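Local coordinates for esterase (Capnocytophaga ochracea, PDB 4W9R), which is of unknown function but has an alpha/beta-hydrolase fold related to esterases, so a hydrolase-like role can be suspected without being established, at residues 39-44 / 123-128; 69-74 / 93-98; 102-107 / 138-143; 131-136 / 169-174. All blocks are in the same frame, centred on the assembly; numbering follows the deposited sequence.

Overall arrangement
The four contacts illustrate how an alpha/beta-hydrolase domain is assembled around one mixed sheet. Contacts 1 and 2 are neighbours, their centres about 8 Å apart, and they meet where strands 35-40 and 67-71 lie side by side. Contacts 2 and 3 both use helix 91-110, their centres about 12 Å apart. The centres of contacts 3 and 4 lie about 11 Å apart, and the longest separation of centres, about 18 Å, is between contacts 2 and 4. Along the chain, contact 2 falls between the two segments of contact 1, while contact 3 alternates with contacts 1 and 4. This interleaving ties segments distant in sequence into a single domain.

Contact 1 of 4, residues 39-44 / 123-128; sequences VVLNAE and EEAGFL
With chi1 at -75°, N42 sets its CG anti to the carbonyl carbon and swings its amide against A125, while the backbone at L41 points that residue's CB toward the same alanine. The setting is the end of the sheet where active members of the alpha/beta-hydrolase fold carry their catalytic residues: strand 35-40 runs out into L41 and N42, and helix 123-128 follows strand 116-122 in the chain. E123 has the positive phi (57°) expected of the nucleophile elbow, and the surrounding sequence puts a glutamate where hydrolases of this fold usually carry their nucleophile; whether this protein is catalytic is not established.

The methyl of A125 is the common meeting point. Its CB lies 3.7 Å from N42 OD1 and 4.1 Å from N42 ND2, so it faces both arms of the amide, and it is 4.2 Å from L41 CB, a plain apolar touch. These are van der Waals contacts. The amide oxygen is engaged outside the segments: N42 OD1 accepts a hydrogen bond from S122 N, just before residues 123-128, which would help to fix the rotation of the group. The carboxylate of E123 is likewise held from outside, its OE2 by a salt bridge to K221 and a hydrogen bond from N148.

One water links the two segments where they make no direct hydrogen bond. It accepts from A125 N at 2.8 Å; its other two bonds are weak, N42 ND2 donating to it at 3.4 Å and E124 OE1 accepting from it, also at 3.4 Å.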
loop_
_atom_site.group_PDB
_atom_site.type_symbol
_atom_site.label_atom_id
_atom_site.label_comp_id
_atom_site.label_asym_id
_atom_site.label_seq_id
_atom_site.Cartn_x
_atom_site.Cartn_y
_atom_site.Cartn_z
ATOM N N VAL B 39 11.196 -3.042 12.275
ATOM C CA VAL B 39 12.053 -1.862 12.226
ATOM C C VAL B 39 12.109 -1.284 10.813
ATOM O O VAL B 39 12.321 -2.015 9.845
ATOM C CB VAL B 39 13.482 -2.189 12.708
ATOM C CG1 VAL B 39 14.375 -0.964 12.615
ATOM C CG2 VAL B 39 13.450 -2.721 14.134
ATOM N N VAL B 40 11.909 0.027 10.698
ATOM C CA VAL B 40 11.952 0.704 9.405
ATOM C C VAL B 40 13.078 1.737 9.353
ATOM O O VAL B 40 13.048 2.733 10.076
ATOM C CB VAL B 40 10.616 1.399 9.094
ATOM C CG1 VAL B 40 10.667 2.050 7.722
ATOM C CG2 VAL B 40 9.474 0.404 9.176
ATOM N N LEU B 41 14.069 1.491 8.500
ATOM C CA LEU B 41 15.252 2.348 8.412
ATOM C C LEU B 41 15.016 3.620 7.596
ATOM O O LEU B 41 15.687 4.635 7.784
ATOM C CB LEU B 41 16.412 1.559 7.808
ATOM C CG LEU B 41 16.685 0.207 8.464
ATOM C CD1 LEU B 41 17.863 -0.483 7.797
ATOM C CD2 LEU B 41 16.930 0.379 9.953
ATOM N N ASN B 42 14.069 3.530 6.674
ATOM C CA ASN B 42 13.748 4.575 5.704
ATOM C C ASN B 42 12.622 5.512 6.140
ATOM O O ASN B 42 12.105 6.284 5.335
ATOM C CB ASN B 42 13.440 3.948 4.352
ATOM C CG ASN B 42 14.696 3.470 3.650
ATOM O OD1 ASN B 42 14.909 2.271 3.478
ATOM N ND2 ASN B 42 15.546 4.412 3.260
ATOM N N ALA B 43 12.232 5.409 7.406
ATOM C CA ALA B 43 10.916 5.804 7.912
ATOM C C ALA B 43 10.388 7.178 7.489
ATOM O O ALA B 43 9.177 7.381 7.483
ATOM C CB ALA B 43 10.935 5.733 9.432
ATOM N N GLU B 44 11.260 8.126 7.156
ATOM C CA GLU B 44 10.784 9.423 6.664
ATOM C C GLU B 44 9.805 9.251 5.489
ATOM O O GLU B 44 8.920 10.078 5.281
ATOM C CB GLU B 44 11.956 10.320 6.252
ATOM C CG GLU B 44 12.745 9.845 5.036
ATOM C CD GLU B 44 13.782 8.790 5.375
ATOM O OE1 GLU B 44 13.922 8.449 6.569
ATOM O OE2 GLU B 44 14.457 8.301 4.445
ATOM N N GLU B 123 16.297 1.183 -1.099
ATOM C CA GLU B 123 17.502 1.756 -1.706
ATOM C C GLU B 123 18.779 1.248 -1.037
ATOM O O GLU B 123 18.960 0.041 -0.874
ATOM C CB GLU B 123 17.450 3.286 -1.667
ATOM C CG GLU B 123 16.482 3.906 -2.673
ATOM C CD GLU B 123 15.027 3.779 -2.259
ATOM O OE1 GLU B 123 14.682 4.232 -1.147
ATOM O OE2 GLU B 123 14.229 3.228 -3.048
ATOM N N GLU B 124 19.663 2.165 -0.656
ATOM C CA GLU B 124 20.934 1.788 -0.042
ATOM C C GLU B 124 20.721 1.021 1.260
ATOM O O GLU B 124 21.368 0.002 1.501
ATOM C CB GLU B 124 21.802 3.023 0.215
ATOM C CG GLU B 124 22.356 3.683 -1.043
ATOM C CD GLU B 124 21.350 4.594 -1.720
ATOM O OE1 GLU B 124 20.276 4.842 -1.130
ATOM O OE2 GLU B 124 21.635 5.066 -2.841
ATOM N N ALA B 125 19.810 1.515 2.092
ATOM C CA ALA B 125 19.476 0.841 3.342
ATOM C C ALA B 125 18.866 -0.532 3.070
ATOM O O ALA B 125 19.046 -1.468 3.851
ATOM C CB ALA B 125 18.526 1.692 4.168
ATOM N N GLY B 126 18.146 -0.644 1.958
ATOM C CA GLY B 126 17.552 -1.904 1.552
ATOM C C GLY B 126 18.596 -2.975 1.300
ATOM O O GLY B 126 18.382 -4.147 1.602
ATOM N N PHE B 127 19.731 -2.571 0.738
ATOM C CA PHE B 127 20.834 -3.494 0.509
ATOM C C PHE B 127 21.611 -3.735 1.796
ATOM O O PHE B 127 22.104 -4.837 2.034
ATOM C CB PHE B 127 21.768 -2.967 -0.581
ATOM C CG PHE B 127 22.907 -3.892 -0.897
ATOM C CD1 PHE B 127 22.676 -5.100 -1.534
ATOM C CD2 PHE B 127 24.207 -3.560 -0.553
ATOM C CE1 PHE B 127 23.719 -5.958 -1.824
ATOM C CE2 PHE B 127 25.255 -4.414 -0.841
ATOM C CZ PHE B 127 25.010 -5.616 -1.478
ATOM N N LEU B 128 21.718 -2.697 2.618
ATOM C CA LEU B 128 22.387 -2.795 3.911
ATOM C C LEU B 128 21.704 -3.822 4.809
ATOM O O LEU B 128 22.362 -4.533 5.569
ATOM C CB LEU B 128 22.414 -1.430 4.602
ATOM C CG LEU B 128 22.929 -1.395 6.044
ATOM C CD1 LEU B 128 24.400 -1.762 6.092
ATOM C CD2 LEU B 128 22.693 -0.031 6.671
HETATM O O HOH W 1 18.600 4.019 1.712
#

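Contact 2 of 4, residues 69-74 / 93-98; sequences VGVYEP and ARFFEF
The shortest backbone bond inside these segments, F98 N to R94 O at 2.9 Å, belongs to the helix that turns F98 and F95 together toward V71, and no hydrogen bond crosses from one segment to the other. What joins them is hydrocarbon alone. V71 and F95 reach for each other from opposite directions, each with its first torsion extended: V71 CG1 lies anti to the backbone N (chi1 180°), and F95 CG does the same on its own residue (chi1 -179°).

The methyl V71 CG1 then arrives at the rim of the F95 ring, near the ring plane, 4.0 Å from F95 CE1. It also meets the rim of the second ring, 4.4 Å from F98 CE2, and so sits between two aromatic edges. P74 comes to F95 obliquely, with P74 CB 3.7 Å from F95 CE1 and 3.9 Å from F95 CZ. The two rings are one helical turn apart, and F95 O lies in the plane of the F98 ring at its edge. Replacing F95 by alanine would probably open a gap beside P74 CB and leave V71 CG1 with the F98 edge as its one aromatic neighbour in this contact.

Strand 67-71, helix 91-110 and strand 116-122 form a beta-alpha-beta crossover, parallel strands joined through a helix that packs on the sheet, with strand 35-40 between the two strands in the sheet. Further along that helix L103 also touches V71, V79 of helix 76-79 packs against both F95 and P74, and strand 5-12 adds S12 beside F98.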
loop_
_atom_site.group_PDB
_atom_site.type_symbol
_atom_site.label_atom_id
_atom_site.label_comp_id
_atom_site.label_asym_id
_atom_site.label_seq_id
_atom_site.Cartn_x
_atom_site.Cartn_y
_atom_site.Cartn_z
ATOM N N VAL B 69 8.944 0.345 14.758
ATOM C CA VAL B 69 9.910 1.373 15.121
ATOM C C VAL B 69 10.650 1.878 13.890
ATOM O O VAL B 69 11.408 1.136 13.265
ATOM C CB VAL B 69 10.931 0.849 16.147
ATOM C CG1 VAL B 69 11.987 1.907 16.432
ATOM C CG2 VAL B 69 10.228 0.430 17.426
ATOM N N GLY B 70 10.415 3.135 13.529
ATOM C CA GLY B 70 11.109 3.727 12.403
ATOM C C GLY B 70 12.360 4.506 12.767
ATOM O O GLY B 70 12.472 5.050 13.865
ATOM N N VAL B 71 13.288 4.588 11.820
ATOM C CA VAL B 71 14.485 5.407 11.967
ATOM C C VAL B 71 14.433 6.520 10.929
ATOM O O VAL B 71 14.487 6.259 9.729
ATOM C CB VAL B 71 15.777 4.586 11.792
ATOM C CG1 VAL B 71 17.000 5.478 11.941
ATOM C CG2 VAL B 71 15.821 3.444 12.791
ATOM N N TYR B 72 14.321 7.760 11.389
ATOM C CA TYR B 72 14.057 8.873 10.484
ATOM C C TYR B 72 15.318 9.507 9.911
ATOM O O TYR B 72 16.209 9.932 10.649
ATOM C CB TYR B 72 13.219 9.939 11.192
ATOM C CG TYR B 72 11.775 9.538 11.386
ATOM C CD1 TYR B 72 11.370 8.859 12.528
ATOM C CD2 TYR B 72 10.820 9.830 10.423
ATOM C CE1 TYR B 72 10.052 8.488 12.706
ATOM C CE2 TYR B 72 9.500 9.463 10.593
ATOM C CZ TYR B 72 9.120 8.791 11.735
ATOM O OH TYR B 72 7.806 8.424 11.907
ATOM N N GLU B 73 15.367 9.556 8.582
ATOM C CA GLU B 73 16.413 10.243 7.828
ATOM C C GLU B 73 17.838 9.919 8.269
ATOM O O GLU B 73 18.538 10.782 8.797
ATOM C CB GLU B 73 16.194 11.756 7.898
ATOM C CG GLU B 73 14.985 12.237 7.109
ATOM C CD GLU B 73 14.828 13.745 7.134
ATOM O OE1 GLU B 73 15.048 14.350 8.204
ATOM O OE2 GLU B 73 14.490 14.326 6.081
ATOM N N PRO B 74 18.275 8.671 8.049
ATOM C CA PRO B 74 19.689 8.372 8.277
ATOM C C PRO B 74 20.536 8.999 7.175
ATOM O O PRO B 74 20.042 9.176 6.062
ATOM C CB PRO B 74 19.740 6.845 8.222
ATOM C CG PRO B 74 18.604 6.473 7.327
ATOM C CD PRO B 74 17.526 7.492 7.576
ATOM N N ALA B 93 28.997 0.781 9.220
ATOM C CA ALA B 93 29.131 -0.259 10.232
ATOM C C ALA B 93 28.544 0.206 11.559
ATOM O O ALA B 93 27.923 -0.574 12.281
ATOM C CB ALA B 93 30.586 -0.653 10.405
ATOM N N ARG B 94 28.747 1.481 11.874
ATOM C CA ARG B 94 28.227 2.055 13.106
ATOM C C ARG B 94 26.702 2.065 13.096
ATOM O O ARG B 94 26.064 1.713 14.087
ATOM C CB ARG B 94 28.771 3.470 13.314
ATOM C CG ARG B 94 30.267 3.518 13.610
ATOM C CD ARG B 94 30.786 4.947 13.672
ATOM N NE ARG B 94 32.007 5.105 12.887
ATOM C CZ ARG B 94 32.281 6.164 12.130
ATOM N NH1 ARG B 94 31.420 7.171 12.056
ATOM N NH2 ARG B 94 33.416 6.217 11.446
ATOM N N PHE B 95 26.119 2.460 11.967
ATOM C CA PHE B 95 24.668 2.466 11.831
ATOM C C PHE B 95 24.126 1.043 11.860
ATOM O O PHE B 95 23.107 0.767 12.497
ATOM C CB PHE B 95 24.244 3.164 10.537
ATOM C CG PHE B 95 22.756 3.232 10.347
ATOM C CD1 PHE B 95 22.014 4.237 10.944
ATOM C CD2 PHE B 95 22.098 2.289 9.573
ATOM C CE1 PHE B 95 20.644 4.302 10.771
ATOM C CE2 PHE B 95 20.728 2.348 9.398
ATOM C CZ PHE B 95 20.001 3.356 9.998
ATOM N N PHE B 96 24.817 0.147 11.162
ATOM C CA PHE B 96 24.443 -1.261 11.103
ATOM C C PHE B 96 24.311 -1.866 12.498
ATOM O O PHE B 96 23.321 -2.532 12.801
ATOM C CB PHE B 96 25.473 -2.042 10.282
ATOM C CG PHE B 96 25.133 -3.490 10.092
ATOM C CD1 PHE B 96 24.160 -3.874 9.185
ATOM C CD2 PHE B 96 25.800 -4.470 10.807
ATOM C CE1 PHE B 96 23.852 -5.207 9.002
ATOM C CE2 PHE B 96 25.495 -5.805 10.628
ATOM C CZ PHE B 96 24.519 -6.174 9.726
ATOM N N GLU B 97 25.309 -1.620 13.343
ATOM C CA GLU B 97 25.317 -2.158 14.700
ATOM C C GLU B 97 24.417 -1.362 15.643
ATOM O O GLU B 97 23.930 -1.894 16.641
ATOM C CB GLU B 97 26.744 -2.202 15.250
ATOM C CG GLU B 97 27.679 -3.120 14.474
ATOM C CD GLU B 97 29.042 -3.259 15.129
ATOM O OE1 GLU B 97 29.142 -3.036 16.354
ATOM O OE2 GLU B 97 30.013 -3.592 14.418
ATOM N N PHE B 98 24.200 -0.088 15.327
ATOM C CA PHE B 98 23.289 0.748 16.104
ATOM C C PHE B 98 21.893 0.135 16.154
ATOM O O PHE B 98 21.244 0.133 17.198
ATOM C CB PHE B 98 23.225 2.163 15.522
ATOM C CG PHE B 98 21.897 2.843 15.720
ATOM C CD1 PHE B 98 21.523 3.318 16.967
ATOM C CD2 PHE B 98 21.026 3.015 14.654
ATOM C CE1 PHE B 98 20.302 3.942 17.150
ATOM C CE2 PHE B 98 19.804 3.640 14.830
ATOM C CZ PHE B 98 19.442 4.105 16.080
#

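Contact 3 of 4, residues 102-107 / 138-143; sequences ELVPYI and KPTFNM
V104 meets F141 and T140 where helix 91-110 packs against the sheet of the alpha/beta-hydrolase fold, beside the loop that leads into strand 143-149. The close part of this small contact is a methyl against a ring. The V104 and F141 side chains cross obliquely, and V104 CG2, anti to the carbonyl carbon of its residue, comes within 4.0 Å of F141 CZ. The ring is held from a second direction by its own neighbour in sequence: T140 CG2 stands 3.9 Å above the plane, over the centre, in a CH-pi arrangement. Beyond the two segments, F141 also meets Y132 edge-to-face and packs on V39 of strand 35-40, so the ring lies deep among helix, loop and sheet.

Outward the contact slackens. The only other meeting across it is a longer methyl pair involving the partly exposed T140; past that, P105 on the helix and K138 on the loop are exposed, and K138 is poorly ordered. The helix itself kinks here, since the N of P105 lacks a hydrogen to bond back to the preceding turn. The pair at this looser margin is V104 CG2 with T140 CG2, 4.2 Å apart.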
loop_
_atom_site.group_PDB
_atom_site.type_symbol
_atom_site.label_atom_id
_atom_site.label_comp_id
_atom_site.label_asym_id
_atom_site.label_seq_id
_atom_site.Cartn_x
_atom_site.Cartn_y
_atom_site.Cartn_z
ATOM N N GLU B 102 21.751 -1.654 19.811
ATOM C CA GLU B 102 21.246 -0.542 20.611
ATOM C C GLU B 102 19.734 -0.372 20.505
ATOM O O GLU B 102 19.017 -0.528 21.493
ATOM C CB GLU B 102 21.941 0.761 20.210
ATOM C CG GLU B 102 23.450 0.738 20.377
ATOM C CD GLU B 102 24.096 2.063 20.024
ATOM O OE1 GLU B 102 23.366 2.991 19.620
ATOM O OE2 GLU B 102 25.333 2.179 20.154
ATOM N N LEU B 103 19.262 -0.040 19.305
ATOM C CA LEU B 103 17.850 0.261 19.082
ATOM C C LEU B 103 16.928 -0.895 19.460
ATOM O O LEU B 103 16.012 -0.725 20.263
ATOM C CB LEU B 103 17.616 0.644 17.620
ATOM C CG LEU B 103 16.185 1.056 17.276
ATOM C CD1 LEU B 103 15.755 2.249 18.118
ATOM C CD2 LEU B 103 16.061 1.369 15.798
ATOM N N VAL B 104 17.175 -2.066 18.879
ATOM C CA VAL B 104 16.334 -3.233 19.133
ATOM C C VAL B 104 16.330 -3.674 20.609
ATOM O O VAL B 104 15.257 -3.915 21.165
ATOM C CB VAL B 104 16.746 -4.423 18.233
ATOM C CG1 VAL B 104 16.040 -5.698 18.668
ATOM C CG2 VAL B 104 16.439 -4.112 16.775
ATOM N N PRO B 105 17.511 -3.775 21.257
ATOM C CA PRO B 105 17.454 -4.129 22.682
ATOM C C PRO B 105 16.736 -3.079 23.527
ATOM O O PRO B 105 16.110 -3.426 24.531
ATOM C CB PRO B 105 18.930 -4.226 23.082
ATOM C CG PRO B 105 19.644 -4.516 21.812
ATOM C CD PRO B 105 18.903 -3.731 20.772
ATOM N N TYR B 106 16.826 -1.816 23.123
ATOM C CA TYR B 106 16.120 -0.740 23.810
ATOM C C TYR B 106 14.614 -0.950 23.750
ATOM O O TYR B 106 13.913 -0.782 24.747
ATOM C CB TYR B 106 16.486 0.615 23.207
ATOM C CG TYR B 106 15.568 1.746 23.615
ATOM C CD1 TYR B 106 15.660 2.323 24.874
ATOM C CD2 TYR B 106 14.615 2.244 22.733
ATOM C CE1 TYR B 106 14.823 3.361 25.248
ATOM C CE2 TYR B 106 13.776 3.282 23.097
ATOM C CZ TYR B 106 13.884 3.836 24.355
ATOM O OH TYR B 106 13.050 4.868 24.718
ATOM N N ILE B 107 14.124 -1.314 22.569
ATOM C CA ILE B 107 12.706 -1.589 22.386
ATOM C C ILE B 107 12.303 -2.843 23.158
ATOM O O ILE B 107 11.229 -2.895 23.756
ATOM C CB ILE B 107 12.353 -1.757 20.894
ATOM C CG1 ILE B 107 12.729 -0.496 20.119
ATOM C CG2 ILE B 107 10.873 -2.048 20.719
ATOM C CD1 ILE B 107 12.024 0.748 20.612
ATOM N N LYS B 138 23.512 -14.730 16.439
ATOM C CA LYS B 138 22.132 -15.198 16.432
ATOM C C LYS B 138 21.312 -14.140 15.717
ATOM O O LYS B 138 21.541 -12.948 15.920
ATOM C CB LYS B 138 21.608 -15.417 17.858
ATOM C CG LYS B 138 20.119 -15.729 17.943
ATOM C CD LYS B 138 19.588 -15.629 19.364
ATOM C CE LYS B 138 18.086 -15.886 19.404
ATOM N NZ LYS B 138 17.508 -15.691 20.762
ATOM N N PRO B 139 20.365 -14.568 14.867
ATOM C CA PRO B 139 19.654 -13.587 14.044
ATOM C C PRO B 139 18.926 -12.532 14.868
ATOM O O PRO B 139 18.161 -12.859 15.778
ATOM C CB PRO B 139 18.654 -14.446 13.265
ATOM C CG PRO B 139 19.295 -15.785 13.193
ATOM C CD PRO B 139 20.030 -15.953 14.491
ATOM N N THR B 140 19.175 -11.270 14.539
ATOM C CA THR B 140 18.439 -10.167 15.128
ATOM C C THR B 140 17.102 -10.061 14.414
ATOM O O THR B 140 16.059 -9.865 15.040
ATOM C CB THR B 140 19.209 -8.838 15.018
ATOM O OG1 THR B 140 20.420 -8.923 15.779
ATOM C CG2 THR B 140 18.367 -7.685 15.541
ATOM N N PHE B 141 17.144 -10.217 13.096
ATOM C CA PHE B 141 15.942 -10.140 12.284
ATOM C C PHE B 141 15.621 -11.469 11.612
ATOM O O PHE B 141 16.451 -12.042 10.907
ATOM C CB PHE B 141 16.081 -9.034 11.235
ATOM C CG PHE B 141 16.266 -7.666 11.825
ATOM C CD1 PHE B 141 15.250 -7.071 12.555
ATOM C CD2 PHE B 141 17.452 -6.974 11.649
ATOM C CE1 PHE B 141 15.415 -5.814 13.101
ATOM C CE2 PHE B 141 17.622 -5.715 12.191
ATOM C CZ PHE B 141 16.602 -5.135 12.918
ATOM N N ASN B 142 14.410 -11.960 11.854
ATOM C CA ASN B 142 13.921 -13.172 11.211
ATOM C C ASN B 142 13.181 -12.835 9.928
ATOM O O ASN B 142 12.822 -13.718 9.149
ATOM C CB ASN B 142 13.010 -13.945 12.160
ATOM C CG ASN B 142 13.577 -14.030 13.559
ATOM O OD1 ASN B 142 13.042 -13.434 14.493
ATOM N ND2 ASN B 142 14.671 -14.767 13.710
HETATM N N MSE B 143 12.957 -11.541 9.724
HETATM C CA MSE B 143 12.262 -11.047 8.545
HETATM C C MSE B 143 13.038 -9.895 7.921
HETATM O O MSE B 143 13.298 -8.884 8.574
HETATM C CB MSE B 143 10.846 -10.600 8.903
HETATM C CG MSE B 143 10.020 -10.133 7.714
HETATM SE SE MSE B 143 8.358 -9.251 8.239
HETATM C CE MSE B 143 9.043 -7.465 8.622
#

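Contact 4 of 4, residues 131-136 / 169-174; sequences YYMLAE and NRLFYY
Apolar packing brings M133 and L171 together. M133, modelled as selenomethionine, and L171 cross at about a right angle, and M133 CG rests 3.9 Å from the branch L171 CD2. The torsions of M133 explain both of its touches: chi1 (-80°) sets CG anti to the carbonyl carbon and against L171, and the extended chi2 (171°) carries SE on to Y173.

The same side chain makes the aromatic contact. M133 SE approaches the Y173 ring obliquely, 4.8 Å from its centroid and 34° off the ring normal, in a Met-aromatic pairing whose nearest ring atom is Y173 CD1, 4.2 Å from the selenium. In the alpha/beta-hydrolase sheet this is one side of strand 171-180: L171 and Y173, two residues apart, both face the 3-10 turn of residues 131-133, whereas F172 and Y174 between and beyond them pack on helix 217-232. F159, A162 and L163 of helix 156-165 also touch M133, so its side chain lies between strand and helix.

No hydrogen bond joins the two segments themselves. Within the turn that presents M133, L134 N bonds to Y131 O at 3.2 Å. One bond just outside the segments does link strand and turn: Y173 OH is tied to N130 OD1, directly before residues 131-136, and it pins the far end of the ring which the selenium approaches at CD1.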
loop_
_atom_site.group_PDB
_atom_site.type_symbol
_atom_site.label_atom_id
_atom_site.label_comp_id
_atom_site.label_asym_id
_atom_site.label_seq_id
_atom_site.Cartn_x
_atom_site.Cartn_y
_atom_site.Cartn_z
ATOM N N TYR B 131 22.718 -7.643 5.124
ATOM C CA TYR B 131 23.893 -8.080 5.867
ATOM C C TYR B 131 23.574 -8.598 7.266
ATOM O O TYR B 131 24.452 -9.117 7.954
ATOM C CB TYR B 131 24.910 -6.941 5.939
ATOM C CG TYR B 131 25.656 -6.755 4.638
ATOM C CD1 TYR B 131 25.095 -6.038 3.590
ATOM C CD2 TYR B 131 26.912 -7.316 4.450
ATOM C CE1 TYR B 131 25.769 -5.874 2.395
ATOM C CE2 TYR B 131 27.594 -7.156 3.260
ATOM C CZ TYR B 131 27.019 -6.436 2.235
ATOM O OH TYR B 131 27.696 -6.279 1.049
ATOM N N TYR B 132 22.320 -8.465 7.686
ATOM C CA TYR B 132 21.894 -9.040 8.956
ATOM C C TYR B 132 21.815 -10.567 8.865
ATOM O O TYR B 132 21.764 -11.255 9.885
ATOM C CB TYR B 132 20.551 -8.451 9.390
ATOM C CG TYR B 132 20.658 -7.004 9.809
ATOM C CD1 TYR B 132 21.302 -6.653 10.987
ATOM C CD2 TYR B 132 20.125 -5.988 9.028
ATOM C CE1 TYR B 132 21.412 -5.334 11.376
ATOM C CE2 TYR B 132 20.230 -4.662 9.412
ATOM C CZ TYR B 132 20.875 -4.343 10.589
ATOM O OH TYR B 132 20.990 -3.030 10.983
HETATM N N MSE B 133 21.818 -11.085 7.640
HETATM C CA MSE B 133 21.878 -12.525 7.401
HETATM C C MSE B 133 23.237 -13.108 7.778
HETATM O O MSE B 133 23.357 -14.301 8.058
HETATM C CB MSE B 133 21.591 -12.839 5.931
HETATM C CG MSE B 133 20.127 -12.828 5.548
HETATM SE SE MSE B 133 19.917 -12.952 3.612
HETATM C CE MSE B 133 21.238 -14.334 3.266
ATOM N N LEU B 134 24.262 -12.262 7.771
ATOM C CA LEU B 134 25.633 -12.712 7.985
ATOM C C LEU B 134 26.036 -12.676 9.457
ATOM O O LEU B 134 27.186 -12.954 9.795
ATOM C CB LEU B 134 26.599 -11.864 7.155
ATOM C CG LEU B 134 26.252 -11.725 5.669
ATOM C CD1 LEU B 134 27.304 -10.905 4.940
ATOM C CD2 LEU B 134 26.083 -13.088 5.018
ATOM N N ALA B 135 25.091 -12.323 10.325
ATOM C CA ALA B 135 25.345 -12.246 11.762
ATOM C C ALA B 135 25.811 -13.588 12.327
ATOM O O ALA B 135 25.167 -14.617 12.125
ATOM C CB ALA B 135 24.100 -11.770 12.493
ATOM N N GLU B 136 26.936 -13.562 13.036
ATOM C CA GLU B 136 27.552 -14.777 13.563
ATOM C C GLU B 136 26.884 -15.291 14.837
ATOM O O GLU B 136 26.829 -16.499 15.072
ATOM C CB GLU B 136 29.041 -14.537 13.827
ATOM N N ASN B 169 15.778 -21.177 13.332
ATOM C CA ASN B 169 14.326 -21.325 13.286
ATOM C C ASN B 169 13.707 -20.990 11.930
ATOM O O ASN B 169 13.351 -21.888 11.167
ATOM C CB ASN B 169 13.681 -20.452 14.366
ATOM C CG ASN B 169 12.167 -20.571 14.388
ATOM O OD1 ASN B 169 11.606 -21.592 13.990
ATOM N ND2 ASN B 169 11.498 -19.523 14.857
ATOM N N ARG B 170 13.592 -19.702 11.622
ATOM C CA ARG B 170 12.983 -19.287 10.363
ATOM C C ARG B 170 13.542 -17.963 9.856
ATOM O O ARG B 170 13.825 -17.053 10.637
ATOM C CB ARG B 170 11.463 -19.186 10.519
ATOM C CG ARG B 170 10.723 -18.748 9.259
ATOM C CD ARG B 170 9.221 -18.829 9.455
ATOM N NE ARG B 170 8.473 -18.379 8.283
ATOM C CZ ARG B 170 7.866 -17.201 8.191
ATOM N NH1 ARG B 170 7.915 -16.345 9.203
ATOM N NH2 ARG B 170 7.205 -16.878 7.089
ATOM N N LEU B 171 13.688 -17.860 8.539
ATOM C CA LEU B 171 14.080 -16.610 7.908
ATOM C C LEU B 171 13.173 -16.301 6.726
ATOM O O LEU B 171 13.119 -17.061 5.758
ATOM C CB LEU B 171 15.537 -16.664 7.448
ATOM C CG LEU B 171 15.993 -15.458 6.624
ATOM C CD1 LEU B 171 15.817 -14.163 7.411
ATOM C CD2 LEU B 171 17.433 -15.627 6.172
ATOM N N PHE B 172 12.458 -15.185 6.814
ATOM C CA PHE B 172 11.638 -14.718 5.704
ATOM C C PHE B 172 12.360 -13.597 4.971
ATOM O O PHE B 172 12.580 -12.522 5.529
ATOM C CB PHE B 172 10.271 -14.241 6.197
ATOM C CG PHE B 172 9.366 -13.759 5.098
ATOM C CD1 PHE B 172 8.543 -14.645 4.422
ATOM C CD2 PHE B 172 9.336 -12.419 4.740
ATOM C CE1 PHE B 172 7.709 -14.207 3.410
ATOM C CE2 PHE B 172 8.504 -11.974 3.728
ATOM C CZ PHE B 172 7.690 -12.870 3.062
ATOM N N TYR B 173 12.731 -13.850 3.720
ATOM C CA TYR B 173 13.424 -12.845 2.926
ATOM C C TYR B 173 12.599 -12.425 1.716
ATOM O O TYR B 173 12.142 -13.266 0.943
ATOM C CB TYR B 173 14.791 -13.358 2.471
ATOM C CG TYR B 173 15.575 -12.344 1.670
ATOM C CD1 TYR B 173 16.276 -11.325 2.301
ATOM C CD2 TYR B 173 15.609 -12.400 0.282
ATOM C CE1 TYR B 173 16.990 -10.393 1.575
ATOM C CE2 TYR B 173 16.321 -11.471 -0.454
ATOM C CZ TYR B 173 17.010 -10.470 0.198
ATOM O OH TYR B 173 17.721 -9.544 -0.530
ATOM N N TYR B 174 12.422 -11.117 1.558
ATOM C CA TYR B 174 11.671 -10.573 0.434
ATOM C C TYR B 174 12.439 -9.445 -0.241
ATOM O O TYR B 174 12.793 -8.456 0.399
ATOM C CB TYR B 174 10.301 -10.070 0.894
ATOM C CG TYR B 174 9.440 -9.516 -0.221
ATOM C CD1 TYR B 174 9.474 -8.167 -0.552
ATOM C CD2 TYR B 174 8.590 -10.341 -0.939
ATOM C CE1 TYR B 174 8.688 -7.659 -1.571
ATOM C CE2 TYR B 174 7.799 -9.842 -1.958
ATOM C CZ TYR B 174 7.851 -8.503 -2.269
ATOM O OH TYR B 174 7.063 -8.008 -3.284
#